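Side-chain contacts in fatty acid-binding protein TM_1468 (Thermotoga maritima, PDB 1VPV), which binds long-chain fatty acids such as palmitate and may take part in lipid transport or fatty acid metabolism: residues 256-261 and 287-292; 202-207 and 225-230; 134-139 and 170-175; 231-236 and 264-269. All blocks are in the same frame, centred on the assembly; numbering follows the deposited sequence.

Overall arrangement
All four contacts reach one mixed six-stranded sheet of the DegV fold, and their centres lie about 10 to 14 Å apart. Along the chain contact 3 closes first, then contact 2; contacts 4 and 1 follow with their segments interleaved. Strand 170-176 of contact 3 lies between strand 201-208 of contact 2 and strand 289-295 of contact 1, hydrogen-bonded to both. Helix 220-232 serves contacts 2 and 4, and helix 252-263 packs beside it in contact 1. The palmitate tail touches the strands of contacts 1 and 3, so the sheet carries the two helices on one face and lipid on the other. The salt bridge K171-D235 ties contact 3 to contact 4.

Contact 1. Residues 256-261 and 287-292; sequences VELLNT and GTVGFG. With PLM (palmitic acid), chain D.
L258 of helix 252-263 faces G290 of strand 289-295, their CA atoms 7.7 Å apart where the two backbones come nearest. The axes of the short pieces approach to 8.6 Å and run at 48° to each other, a distance that one leucine can bridge. L258 keeps CG opposite the backbone N (chi1 173°), which carries both methyls onto the strand. CD2 wedges between two side chains: it lies 3.6 Å from V289 CG1 and covers one face of the F291 ring as a CH-pi contact, 4.1 Å from the ring centroid. The other methyl, CD1, meets F291 CE2 at 3.5 Å. Replacing L258 by an alanine is likely to open a gap between helix and strand, leaving that face of F291 without its methyl cover. Between V289 and F291, G290 has no side chain; a CB would point away from the helix and crowd palmitate CF. The lipid tail ends beside the next peptide, with its CG 3.5 Å from G292 N. Strand 289-295 is hydrogen-bonded to strands 170-176 and 241-248 on its two flanks, while L258 also touches L228 of helix 220-232 and L259 packs on V244 and I273.

Contact 2. Residues 202-207 and 225-230; sequences RVCLHI and IEALIE. With PO4 (phosphate ion), chain C.
C204, L228 and A227 carry this contact, plain helix-on-sheet packing in which helix 220-232, following directly on the antiparallel pair 201-208/211-219, folds back over the face of that sheet, with C204 directed at it. Its SG, anti to the carbonyl carbon (chi1 -53°), comes to 3.5 Å from A227 CB, and the small methyl lets the sulfur lie close to the helix. L228, one residue on, approaches with a single branch: CD2 is 4.0 Å from C204 CB and equally far from SG, closing over the cysteine beside A227. The three residues are buried and their packing is apolar, with C204 CA 6.9 Å from L228 CA. At the start of the strand segment R202 turns instead to a phosphate ion, probably from the crystallisation liquor. Its guanidinium meets phosphate O3 edge-on: R202 NH1 donates at 2.8 Å and 156°, while NH2 reaches the same oxygen at 3.2 Å and a more bent 139°. K200 also binds this anion, and R202 NE forms a salt bridge with D221 of the same helix. Y215 of strand 211-219 packs on both C204 and L228; L228 also touches I173 of strand 170-176, and I229 touches T261 of helix 252-263.

Contact 3. Residues 134-139 and 170-175; sequences SGAIPL and FKAIFY. With PLM (palmitic acid), chain D.
F170 has CG anti to the carbonyl carbon (chi1 -47°), which brings its ring beside L139, whereas F174, further along the same strand, holds CG between backbone N and carbonyl carbon (chi1 67°) and thereby presents its ring to the palmitate tail. On F170, CD1 lies 3.8 Å from L139 CB, at the first turn of helix 138-149. Between the two phenylalanines, A172 offers only a methyl on this face of the strand: A136 CB sits 3.9 Å from A172 CB and 3.4 Å from K171 O, pressing the loop close to the backbone. A172 CB is also 3.8 Å from palmitate CG, the end of the lipid chain. F174 lays one face flat against the chain, with palmitate CC 3.7 Å above the ring plane and over its centre. S134 CB, 3.6 Å from palmitate CD, and G135 N, 3.6 Å from CG, also line the site around the methyl end of the tail; the carboxylate lies far off, bound to T75 and S108. A serine in place of F174 would probably deprive the last third of the tail of its aromatic wall and let the chain shift. K171 points away from the loop, to a salt bridge with D235. Strand 170-176 runs antiparallel to both its neighbours, 201-208 and 289-295; L205 packs on F174, I207 on A172, and E294 on both F170 and L139.

Contact 4. Residues 231-236 and 264-269; sequences KLREDT and KSYEVV
Y266, near the start of strand 267-275, spans the contact with its whole side chain, aimed at residues 232-236. CB starts the ring toward them. Farther out the ring passes L232, whose CD2 stands over one face, displaced toward the rim. This is a CH-pi contact, 4.1 Å from CD2 to the ring centroid and 21° off the normal, with L232 CD2 3.9 Å from Y266 CE2. L232 reaches this spot because its CG lies anti to the backbone N (chi1 171°). On the other rim Y266 CE1 has T236 CG2 at 4.1 Å. At the tip the hydroxyl donates a short hydrogen bond from Y266 OH to T236 O, 2.6 Å long. The acceptor lies in the plane of the ring, at its edge, and the donor stands nearly in line with the C=O bond, at 166°. The same oxygen, Y266 OH, rests 3.5 Å from R233 CA and 3.6 Å from R233 CG, tucked against the backbone of R233. The bond gives the carbonyl of T236, a buried residue, a partner and holds the tyrosine tip against this backbone. D235, beside it, forms a salt bridge with R298. The Y266 side chain also touches L242 and S240. L232 packs in addition on I173 of strand 170-176 and on L262 of helix 252-263, and V268 meets V244 of strand 241-248, which lies alongside strand 267-275 at this edge of the sheet.

Contact 1. Residues 256-261 and 287-292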
# COMPACT_ATOMS: atom_id res chain seq x y z
N VAL A 256 -14.16 -2.97 -8.58
CA VAL A 256 -15.01 -4.13 -8.62
C VAL A 256 -14.91 -4.84 -9.97
O VAL A 256 -14.88 -6.05 -10.01
CB VAL A 256 -16.46 -3.81 -8.18
CG1 VAL A 256 -17.41 -4.94 -8.51
CG2 VAL A 256 -16.49 -3.58 -6.68
N GLU A 257 -14.86 -4.09 -11.07
CA GLU A 257 -14.70 -4.68 -12.41
C GLU A 257 -13.35 -5.39 -12.57
O GLU A 257 -13.26 -6.45 -13.20
CB GLU A 257 -14.80 -3.59 -13.48
CG GLU A 257 -16.18 -3.03 -13.71
N LEU A 258 -12.31 -4.78 -12.00
CA LEU A 258 -10.96 -5.31 -12.05
C LEU A 258 -10.88 -6.66 -11.38
O LEU A 258 -10.30 -7.60 -11.97
CB LEU A 258 -9.97 -4.35 -11.38
CG LEU A 258 -8.53 -4.83 -11.19
CD1 LEU A 258 -7.91 -5.23 -12.50
CD2 LEU A 258 -7.72 -3.73 -10.52
N LEU A 259 -11.45 -6.75 -10.17
CA LEU A 259 -11.51 -8.01 -9.40
C LEU A 259 -12.35 -9.10 -10.06
O LEU A 259 -11.94 -10.24 -10.11
CB LEU A 259 -12.02 -7.76 -7.96
CG LEU A 259 -11.11 -6.88 -7.07
CD1 LEU A 259 -11.83 -6.50 -5.78
CD2 LEU A 259 -9.76 -7.54 -6.76
N ASN A 260 -13.53 -8.76 -10.55
CA ASN A 260 -14.29 -9.65 -11.39
C ASN A 260 -13.47 -10.19 -12.56
O ASN A 260 -13.50 -11.38 -12.85
CB ASN A 260 -15.55 -8.94 -11.90
CG ASN A 260 -16.67 -8.92 -10.85
OD1 ASN A 260 -16.53 -9.51 -9.79
ND2 ASN A 260 -17.77 -8.25 -11.15
N THR A 261 -12.74 -9.33 -13.26
CA THR A 261 -11.99 -9.81 -14.39
C THR A 261 -10.87 -10.69 -13.92
O THR A 261 -10.56 -11.66 -14.57
CB THR A 261 -11.44 -8.70 -15.21
OG1 THR A 261 -12.54 -7.91 -15.66
CG2 THR A 261 -10.66 -9.27 -16.44
N GLY A 287 -10.09 8.49 -8.97
CA GLY A 287 -10.41 7.62 -10.10
C GLY A 287 -9.54 6.37 -10.15
O GLY A 287 -9.96 5.38 -10.70
N THR A 288 -8.37 6.42 -9.53
CA THR A 288 -7.38 5.35 -9.62
C THR A 288 -7.89 3.98 -9.14
O THR A 288 -8.66 3.88 -8.19
CB THR A 288 -6.12 5.76 -8.83
OG1 THR A 288 -5.55 6.94 -9.43
CG2 THR A 288 -5.05 4.61 -8.78
N VAL A 289 -7.45 2.91 -9.82
CA VAL A 289 -7.86 1.54 -9.52
C VAL A 289 -6.65 0.60 -9.63
O VAL A 289 -5.85 0.68 -10.57
CB VAL A 289 -9.00 1.09 -10.49
CG1 VAL A 289 -9.14 -0.43 -10.56
CG2 VAL A 289 -10.29 1.69 -10.07
N GLY A 290 -6.51 -0.29 -8.66
CA GLY A 290 -5.38 -1.19 -8.71
C GLY A 290 -5.59 -2.40 -7.85
O GLY A 290 -6.65 -2.54 -7.20
N PHE A 291 -4.60 -3.29 -7.83
CA PHE A 291 -4.59 -4.30 -6.81
C PHE A 291 -3.22 -4.62 -6.27
O PHE A 291 -2.21 -4.50 -6.97
CB PHE A 291 -5.35 -5.56 -7.23
CG PHE A 291 -5.08 -6.07 -8.63
CD1 PHE A 291 -3.86 -5.93 -9.26
CD2 PHE A 291 -6.05 -6.81 -9.27
CE1 PHE A 291 -3.67 -6.43 -10.53
CE2 PHE A 291 -5.86 -7.30 -10.55
CZ PHE A 291 -4.68 -7.13 -11.17
N GLY A 292 -3.20 -4.99 -4.98
CA GLY A 292 -2.07 -5.64 -4.35
C GLY A 292 -2.35 -7.12 -4.47
O GLY A 292 -3.45 -7.55 -4.12
C1 PLM D . 5.99 10.77 1.64
O1 PLM D . 7.02 10.40 2.28
O2 PLM D . 5.71 12.00 1.48
C2 PLM D . 5.09 9.69 1.08
C3 PLM D . 5.30 9.51 -0.40
C4 PLM D . 4.28 8.53 -0.96
C5 PLM D . 4.47 8.41 -2.47
C6 PLM D . 3.48 7.46 -3.10
C7 PLM D . 3.71 7.29 -4.59
C8 PLM D . 2.49 6.68 -5.27
C9 PLM D . 2.38 5.19 -4.98
CA PLM D . 1.12 4.59 -5.57
CB PLM D . 1.13 3.08 -5.39
CC PLM D . -0.25 2.50 -5.72
CD PLM D . -0.26 0.96 -5.71
CE PLM D . -1.66 0.39 -5.81
CF PLM D . -1.67 -1.12 -6.00
CG PLM D . -1.55 -1.88 -4.67

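Contact 2. Residues 202-207 and 225-230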
# COMPACT_ATOMS: atom_id res chain seq x y z
N ARG A 202 -5.61 5.90 -19.98
CA ARG A 202 -5.29 5.32 -18.68
C ARG A 202 -3.84 4.91 -18.78
O ARG A 202 -3.40 4.37 -19.79
CB ARG A 202 -6.11 4.08 -18.46
CG ARG A 202 -7.61 4.29 -18.68
CD ARG A 202 -8.21 5.09 -17.54
NE ARG A 202 -9.67 5.05 -17.66
CZ ARG A 202 -10.43 6.02 -18.13
NH1 ARG A 202 -9.91 7.16 -18.57
NH2 ARG A 202 -11.72 5.83 -18.22
N VAL A 203 -3.09 5.19 -17.73
CA VAL A 203 -1.68 4.87 -17.67
C VAL A 203 -1.53 3.79 -16.64
O VAL A 203 -1.96 3.97 -15.49
CB VAL A 203 -0.88 6.10 -17.22
CG1 VAL A 203 0.60 5.77 -16.95
CG2 VAL A 203 -0.99 7.15 -18.28
N CYS A 204 -0.91 2.68 -17.05
CA CYS A 204 -0.70 1.52 -16.19
C CYS A 204 0.69 1.51 -15.59
O CYS A 204 1.68 1.62 -16.29
CB CYS A 204 -0.93 0.22 -16.97
SG CYS A 204 -2.54 0.13 -17.84
N LEU A 205 0.75 1.33 -14.28
CA LEU A 205 2.01 1.24 -13.60
C LEU A 205 2.10 -0.02 -12.74
O LEU A 205 1.07 -0.66 -12.43
CB LEU A 205 2.25 2.47 -12.71
CG LEU A 205 2.19 3.86 -13.39
CD1 LEU A 205 0.78 4.44 -13.45
CD2 LEU A 205 3.05 4.83 -12.64
N HIS A 206 3.33 -0.37 -12.39
CA HIS A 206 3.59 -1.34 -11.32
C HIS A 206 4.81 -0.89 -10.57
O HIS A 206 5.44 0.11 -10.90
CB HIS A 206 3.79 -2.76 -11.85
CG HIS A 206 5.01 -2.92 -12.71
ND1 HIS A 206 5.93 -3.92 -12.49
CD2 HIS A 206 5.46 -2.22 -13.78
CE1 HIS A 206 6.90 -3.83 -13.39
NE2 HIS A 206 6.63 -2.81 -14.19
N ILE A 207 5.11 -1.63 -9.51
CA ILE A 207 6.27 -1.38 -8.70
C ILE A 207 7.26 -2.50 -8.89
O ILE A 207 6.91 -3.65 -8.74
CB ILE A 207 5.86 -1.34 -7.24
CG1 ILE A 207 4.80 -0.25 -7.07
CG2 ILE A 207 7.11 -1.13 -6.37
CD1 ILE A 207 4.66 0.30 -5.67
N ILE A 225 -7.90 -2.50 -17.43
CA ILE A 225 -8.10 -3.71 -16.63
C ILE A 225 -7.31 -4.86 -17.25
O ILE A 225 -6.54 -5.52 -16.53
CB ILE A 225 -9.62 -4.08 -16.54
CG1 ILE A 225 -10.34 -3.19 -15.52
CG2 ILE A 225 -9.85 -5.56 -16.22
CD1 ILE A 225 -11.89 -3.19 -15.74
N GLU A 226 -7.49 -5.09 -18.56
CA GLU A 226 -6.74 -6.15 -19.26
C GLU A 226 -5.23 -5.96 -19.11
O GLU A 226 -4.50 -6.91 -18.83
CB GLU A 226 -7.06 -6.19 -20.75
CG GLU A 226 -8.42 -6.76 -21.15
CD GLU A 226 -8.85 -6.42 -22.62
OE1 GLU A 226 -7.97 -6.35 -23.53
OE2 GLU A 226 -10.07 -6.22 -22.87
N ALA A 227 -4.76 -4.73 -19.29
CA ALA A 227 -3.33 -4.44 -19.16
C ALA A 227 -2.77 -4.82 -17.79
O ALA A 227 -1.63 -5.29 -17.69
CB ALA A 227 -3.06 -2.98 -19.44
N LEU A 228 -3.56 -4.64 -16.73
CA LEU A 228 -3.04 -4.88 -15.36
C LEU A 228 -2.86 -6.36 -15.13
O LEU A 228 -1.91 -6.80 -14.48
CB LEU A 228 -4.00 -4.33 -14.27
CG LEU A 228 -4.29 -2.83 -14.12
CD1 LEU A 228 -4.64 -2.48 -12.63
CD2 LEU A 228 -3.13 -2.04 -14.58
N ILE A 229 -3.82 -7.12 -15.67
CA ILE A 229 -3.86 -8.54 -15.54
C ILE A 229 -2.81 -9.16 -16.45
O ILE A 229 -2.19 -10.14 -16.06
CB ILE A 229 -5.28 -9.10 -15.82
CG1 ILE A 229 -6.22 -8.67 -14.69
CG2 ILE A 229 -5.26 -10.63 -15.94
CD1 ILE A 229 -7.68 -8.87 -15.00
N GLU A 230 -2.59 -8.59 -17.63
CA GLU A 230 -1.52 -9.09 -18.51
C GLU A 230 -0.14 -8.86 -17.89
O GLU A 230 0.73 -9.70 -18.03
CB GLU A 230 -1.60 -8.51 -19.94
CG GLU A 230 -2.87 -8.92 -20.66
CD GLU A 230 -2.93 -8.49 -22.13
OE1 GLU A 230 -2.16 -9.06 -22.95
OE2 GLU A 230 -3.77 -7.61 -22.47
P PO4 C . -12.53 9.98 -18.49
O1 PO4 C . -13.97 9.92 -18.08
O2 PO4 C . -12.47 11.24 -19.28
O3 PO4 C . -12.15 8.77 -19.27
O4 PO4 C . -11.64 10.13 -17.30

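Contact 3. Residues 134-139 and 170-175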
# COMPACT_ATOMS: atom_id res chain seq x y z
N SER A 134 0.85 1.05 -0.78
CA SER A 134 -0.60 0.93 -0.86
C SER A 134 -1.00 -0.49 -0.55
O SER A 134 -0.37 -1.11 0.31
CB SER A 134 -1.13 1.39 -2.20
OG SER A 134 -2.54 1.23 -2.29
N GLY A 135 -2.04 -1.01 -1.24
CA GLY A 135 -2.68 -2.30 -0.85
C GLY A 135 -1.78 -3.53 -0.93
O GLY A 135 -2.16 -4.64 -0.50
N ALA A 136 -0.58 -3.40 -1.48
CA ALA A 136 0.32 -4.53 -1.47
C ALA A 136 0.97 -4.71 -0.09
O ALA A 136 1.31 -5.82 0.26
CB ALA A 136 1.35 -4.40 -2.53
N ILE A 137 1.12 -3.64 0.69
CA ILE A 137 1.87 -3.71 1.96
C ILE A 137 1.20 -4.56 3.03
O ILE A 137 1.89 -5.26 3.78
CB ILE A 137 2.17 -2.31 2.53
CG1 ILE A 137 3.33 -1.68 1.77
CG2 ILE A 137 2.53 -2.37 4.07
CD1 ILE A 137 3.37 -0.18 1.89
N PRO A 138 -0.13 -4.49 3.15
CA PRO A 138 -0.80 -5.33 4.15
C PRO A 138 -0.71 -6.83 3.90
O PRO A 138 -0.94 -7.62 4.82
CB PRO A 138 -2.27 -4.89 4.07
CG PRO A 138 -2.25 -3.60 3.31
CD PRO A 138 -1.07 -3.63 2.44
N LEU A 139 -0.43 -7.22 2.66
CA LEU A 139 -0.36 -8.64 2.32
C LEU A 139 0.74 -9.30 3.14
O LEU A 139 0.45 -10.21 3.90
CB LEU A 139 -0.20 -8.87 0.79
CG LEU A 139 -1.37 -8.41 -0.08
CD1 LEU A 139 -1.04 -8.41 -1.54
CD2 LEU A 139 -2.60 -9.25 0.18
N PHE A 170 4.64 -10.65 -3.69
CA PHE A 170 3.78 -9.47 -3.44
C PHE A 170 3.97 -8.43 -4.55
O PHE A 170 5.09 -8.00 -4.80
CB PHE A 170 4.09 -8.86 -2.09
CG PHE A 170 4.16 -9.88 -0.97
CD1 PHE A 170 3.01 -10.46 -0.48
CD2 PHE A 170 5.37 -10.24 -0.41
CE1 PHE A 170 3.06 -11.37 0.52
CE2 PHE A 170 5.43 -11.15 0.61
CZ PHE A 170 4.29 -11.71 1.08
N LYS A 171 2.89 -8.07 -5.21
CA LYS A 171 2.91 -7.16 -6.36
C LYS A 171 1.94 -6.02 -6.15
O LYS A 171 0.93 -6.15 -5.46
CB LYS A 171 2.50 -7.94 -7.61
CG LYS A 171 3.32 -9.21 -7.80
CD LYS A 171 2.94 -9.88 -9.05
CE LYS A 171 3.78 -11.11 -9.25
NZ LYS A 171 5.20 -10.72 -9.48
N ALA A 172 2.29 -4.87 -6.73
CA ALA A 172 1.41 -3.69 -6.77
C ALA A 172 1.29 -3.23 -8.23
O ALA A 172 2.31 -2.94 -8.88
CB ALA A 172 1.96 -2.60 -5.90
N ILE A 173 0.06 -3.24 -8.73
CA ILE A 173 -0.26 -3.01 -10.15
C ILE A 173 -1.53 -2.12 -10.21
O ILE A 173 -2.54 -2.43 -9.56
CB ILE A 173 -0.49 -4.35 -10.87
CG1 ILE A 173 0.79 -5.22 -10.78
CG2 ILE A 173 -0.90 -4.15 -12.33
CD1 ILE A 173 0.64 -6.64 -11.31
N PHE A 174 -1.49 -1.03 -10.96
CA PHE A 174 -2.60 -0.05 -10.91
C PHE A 174 -2.63 0.84 -12.15
O PHE A 174 -1.66 0.87 -12.93
CB PHE A 174 -2.53 0.82 -9.62
CG PHE A 174 -1.34 1.76 -9.55
CD1 PHE A 174 -0.05 1.27 -9.31
CD2 PHE A 174 -1.52 3.13 -9.70
CE1 PHE A 174 1.08 2.15 -9.21
CE2 PHE A 174 -0.44 4.01 -9.61
CZ PHE A 174 0.88 3.52 -9.37
N TYR A 175 -3.76 1.52 -12.34
CA TYR A 175 -3.87 2.53 -13.41
C TYR A 175 -4.48 3.79 -12.90
O TYR A 175 -5.35 3.77 -12.01
CB TYR A 175 -4.65 2.03 -14.61
CG TYR A 175 -6.17 1.82 -14.46
CD1 TYR A 175 -7.06 2.90 -14.42
CD2 TYR A 175 -6.72 0.55 -14.46
CE1 TYR A 175 -8.41 2.73 -14.31
CE2 TYR A 175 -8.10 0.36 -14.36
CZ TYR A 175 -8.92 1.44 -14.30
OH TYR A 175 -10.26 1.26 -14.22
C1 PLM D . 5.99 10.77 1.64
O1 PLM D . 7.02 10.40 2.28
O2 PLM D . 5.71 12.00 1.48
C2 PLM D . 5.09 9.69 1.08
C3 PLM D . 5.30 9.51 -0.40
C4 PLM D . 4.28 8.53 -0.96
C5 PLM D . 4.47 8.41 -2.47
C6 PLM D . 3.48 7.46 -3.10
C7 PLM D . 3.71 7.29 -4.59
C8 PLM D . 2.49 6.68 -5.27
C9 PLM D . 2.38 5.19 -4.98
CA PLM D . 1.12 4.59 -5.57
CB PLM D . 1.13 3.08 -5.39
CC PLM D . -0.25 2.50 -5.72
CD PLM D . -0.26 0.96 -5.71
CE PLM D . -1.66 0.39 -5.81
CF PLM D . -1.67 -1.12 -6.00
CG PLM D . -1.55 -1.88 -4.67

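Contact 4. Residues 231-236 and 264-269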
# COMPACT_ATOMS: atom_id res chain seq x y z
N LYS A 231 0.06 -7.76 -17.18
CA LYS A 231 1.32 -7.54 -16.48
C LYS A 231 1.56 -8.60 -15.40
O LYS A 231 2.64 -9.17 -15.32
CB LYS A 231 1.40 -6.13 -15.90
CG LYS A 231 2.52 -5.91 -14.86
CD LYS A 231 3.94 -6.22 -15.38
CE LYS A 231 4.49 -5.11 -16.27
NZ LYS A 231 5.73 -5.49 -17.01
N LEU A 232 0.56 -8.85 -14.57
CA LEU A 232 0.64 -9.93 -13.59
C LEU A 232 0.98 -11.27 -14.24
O LEU A 232 1.73 -12.07 -13.68
CB LEU A 232 -0.69 -10.05 -12.85
CG LEU A 232 -0.87 -11.26 -11.94
CD1 LEU A 232 0.04 -11.12 -10.73
CD2 LEU A 232 -2.31 -11.40 -11.49
N ARG A 233 0.42 -11.51 -15.43
CA ARG A 233 0.56 -12.76 -16.10
C ARG A 233 1.99 -12.96 -16.66
O ARG A 233 2.34 -14.05 -17.08
CB ARG A 233 -0.46 -12.84 -17.23
CG ARG A 233 -0.70 -14.25 -17.73
CD ARG A 233 -1.61 -14.28 -18.96
NE ARG A 233 -2.72 -13.33 -18.85
CZ ARG A 233 -3.40 -12.84 -19.90
NH1 ARG A 233 -3.11 -13.22 -21.15
NH2 ARG A 233 -4.38 -11.96 -19.69
N GLU A 234 2.79 -11.92 -16.66
CA GLU A 234 4.15 -12.05 -17.16
C GLU A 234 4.98 -12.99 -16.32
O GLU A 234 5.88 -13.63 -16.86
CB GLU A 234 4.83 -10.69 -17.28
CG GLU A 234 4.29 -9.89 -18.45
CD GLU A 234 4.93 -8.51 -18.59
OE1 GLU A 234 5.92 -8.21 -17.87
OE2 GLU A 234 4.45 -7.74 -19.43
N ASP A 235 4.69 -13.11 -15.02
CA ASP A 235 5.44 -14.05 -14.16
C ASP A 235 4.61 -15.02 -13.32
O ASP A 235 5.18 -15.78 -12.52
CB ASP A 235 6.41 -13.30 -13.23
CG ASP A 235 5.70 -12.64 -12.05
OD1 ASP A 235 4.55 -12.17 -12.23
OD2 ASP A 235 6.32 -12.58 -10.95
N THR A 236 3.30 -15.03 -13.51
CA THR A 236 2.37 -15.80 -12.69
C THR A 236 1.32 -16.41 -13.62
O THR A 236 0.37 -15.73 -14.01
CB THR A 236 1.73 -14.89 -11.59
OG1 THR A 236 2.77 -14.23 -10.86
CG2 THR A 236 0.87 -15.69 -10.59
N LYS A 264 -11.77 -14.44 -13.70
CA LYS A 264 -11.89 -15.23 -14.93
C LYS A 264 -10.63 -16.01 -15.19
O LYS A 264 -10.67 -17.01 -15.87
CB LYS A 264 -12.20 -14.34 -16.14
CG LYS A 264 -13.56 -13.69 -16.05
CD LYS A 264 -13.89 -12.81 -17.24
CE LYS A 264 -15.03 -11.89 -16.91
NZ LYS A 264 -15.61 -11.31 -18.13
N SER A 265 -9.49 -15.58 -14.65
CA SER A 265 -8.28 -16.32 -14.94
C SER A 265 -7.38 -16.68 -13.77
O SER A 265 -6.34 -17.28 -13.98
CB SER A 265 -7.52 -15.64 -16.06
OG SER A 265 -7.68 -14.27 -16.01
N TYR A 266 -7.81 -16.40 -12.54
CA TYR A 266 -7.03 -16.82 -11.37
C TYR A 266 -7.94 -17.42 -10.28
O TYR A 266 -9.10 -17.01 -10.16
CB TYR A 266 -6.20 -15.63 -10.85
CG TYR A 266 -5.03 -15.29 -11.76
CD1 TYR A 266 -3.80 -15.93 -11.61
CD2 TYR A 266 -5.17 -14.39 -12.80
CE1 TYR A 266 -2.74 -15.66 -12.44
CE2 TYR A 266 -4.11 -14.12 -13.66
CZ TYR A 266 -2.90 -14.76 -13.47
OH TYR A 266 -1.86 -14.51 -14.29
N GLU A 267 -7.41 -18.40 -9.53
CA GLU A 267 -8.05 -18.87 -8.32
C GLU A 267 -7.75 -17.83 -7.23
O GLU A 267 -6.63 -17.78 -6.68
CB GLU A 267 -7.58 -20.29 -7.92
CG GLU A 267 -8.66 -21.09 -7.16
CD GLU A 267 -8.17 -22.35 -6.45
OE1 GLU A 267 -7.46 -23.17 -7.08
OE2 GLU A 267 -8.52 -22.53 -5.25
N VAL A 268 -8.74 -16.96 -6.98
CA VAL A 268 -8.66 -16.00 -5.88
C VAL A 268 -9.22 -16.65 -4.59
O VAL A 268 -10.43 -16.81 -4.44
CB VAL A 268 -9.44 -14.70 -6.16
CG1 VAL A 268 -9.05 -13.66 -5.17
CG2 VAL A 268 -9.17 -14.18 -7.55
N VAL A 269 -8.35 -17.05 -3.68
CA VAL A 269 -8.82 -17.64 -2.43
C VAL A 269 -9.29 -16.60 -1.38
O VAL A 269 -10.01 -16.95 -0.48
CB VAL A 269 -7.82 -18.70 -1.83
CG1 VAL A 269 -7.62 -19.85 -2.81
CG2 VAL A 269 -6.50 -18.11 -1.47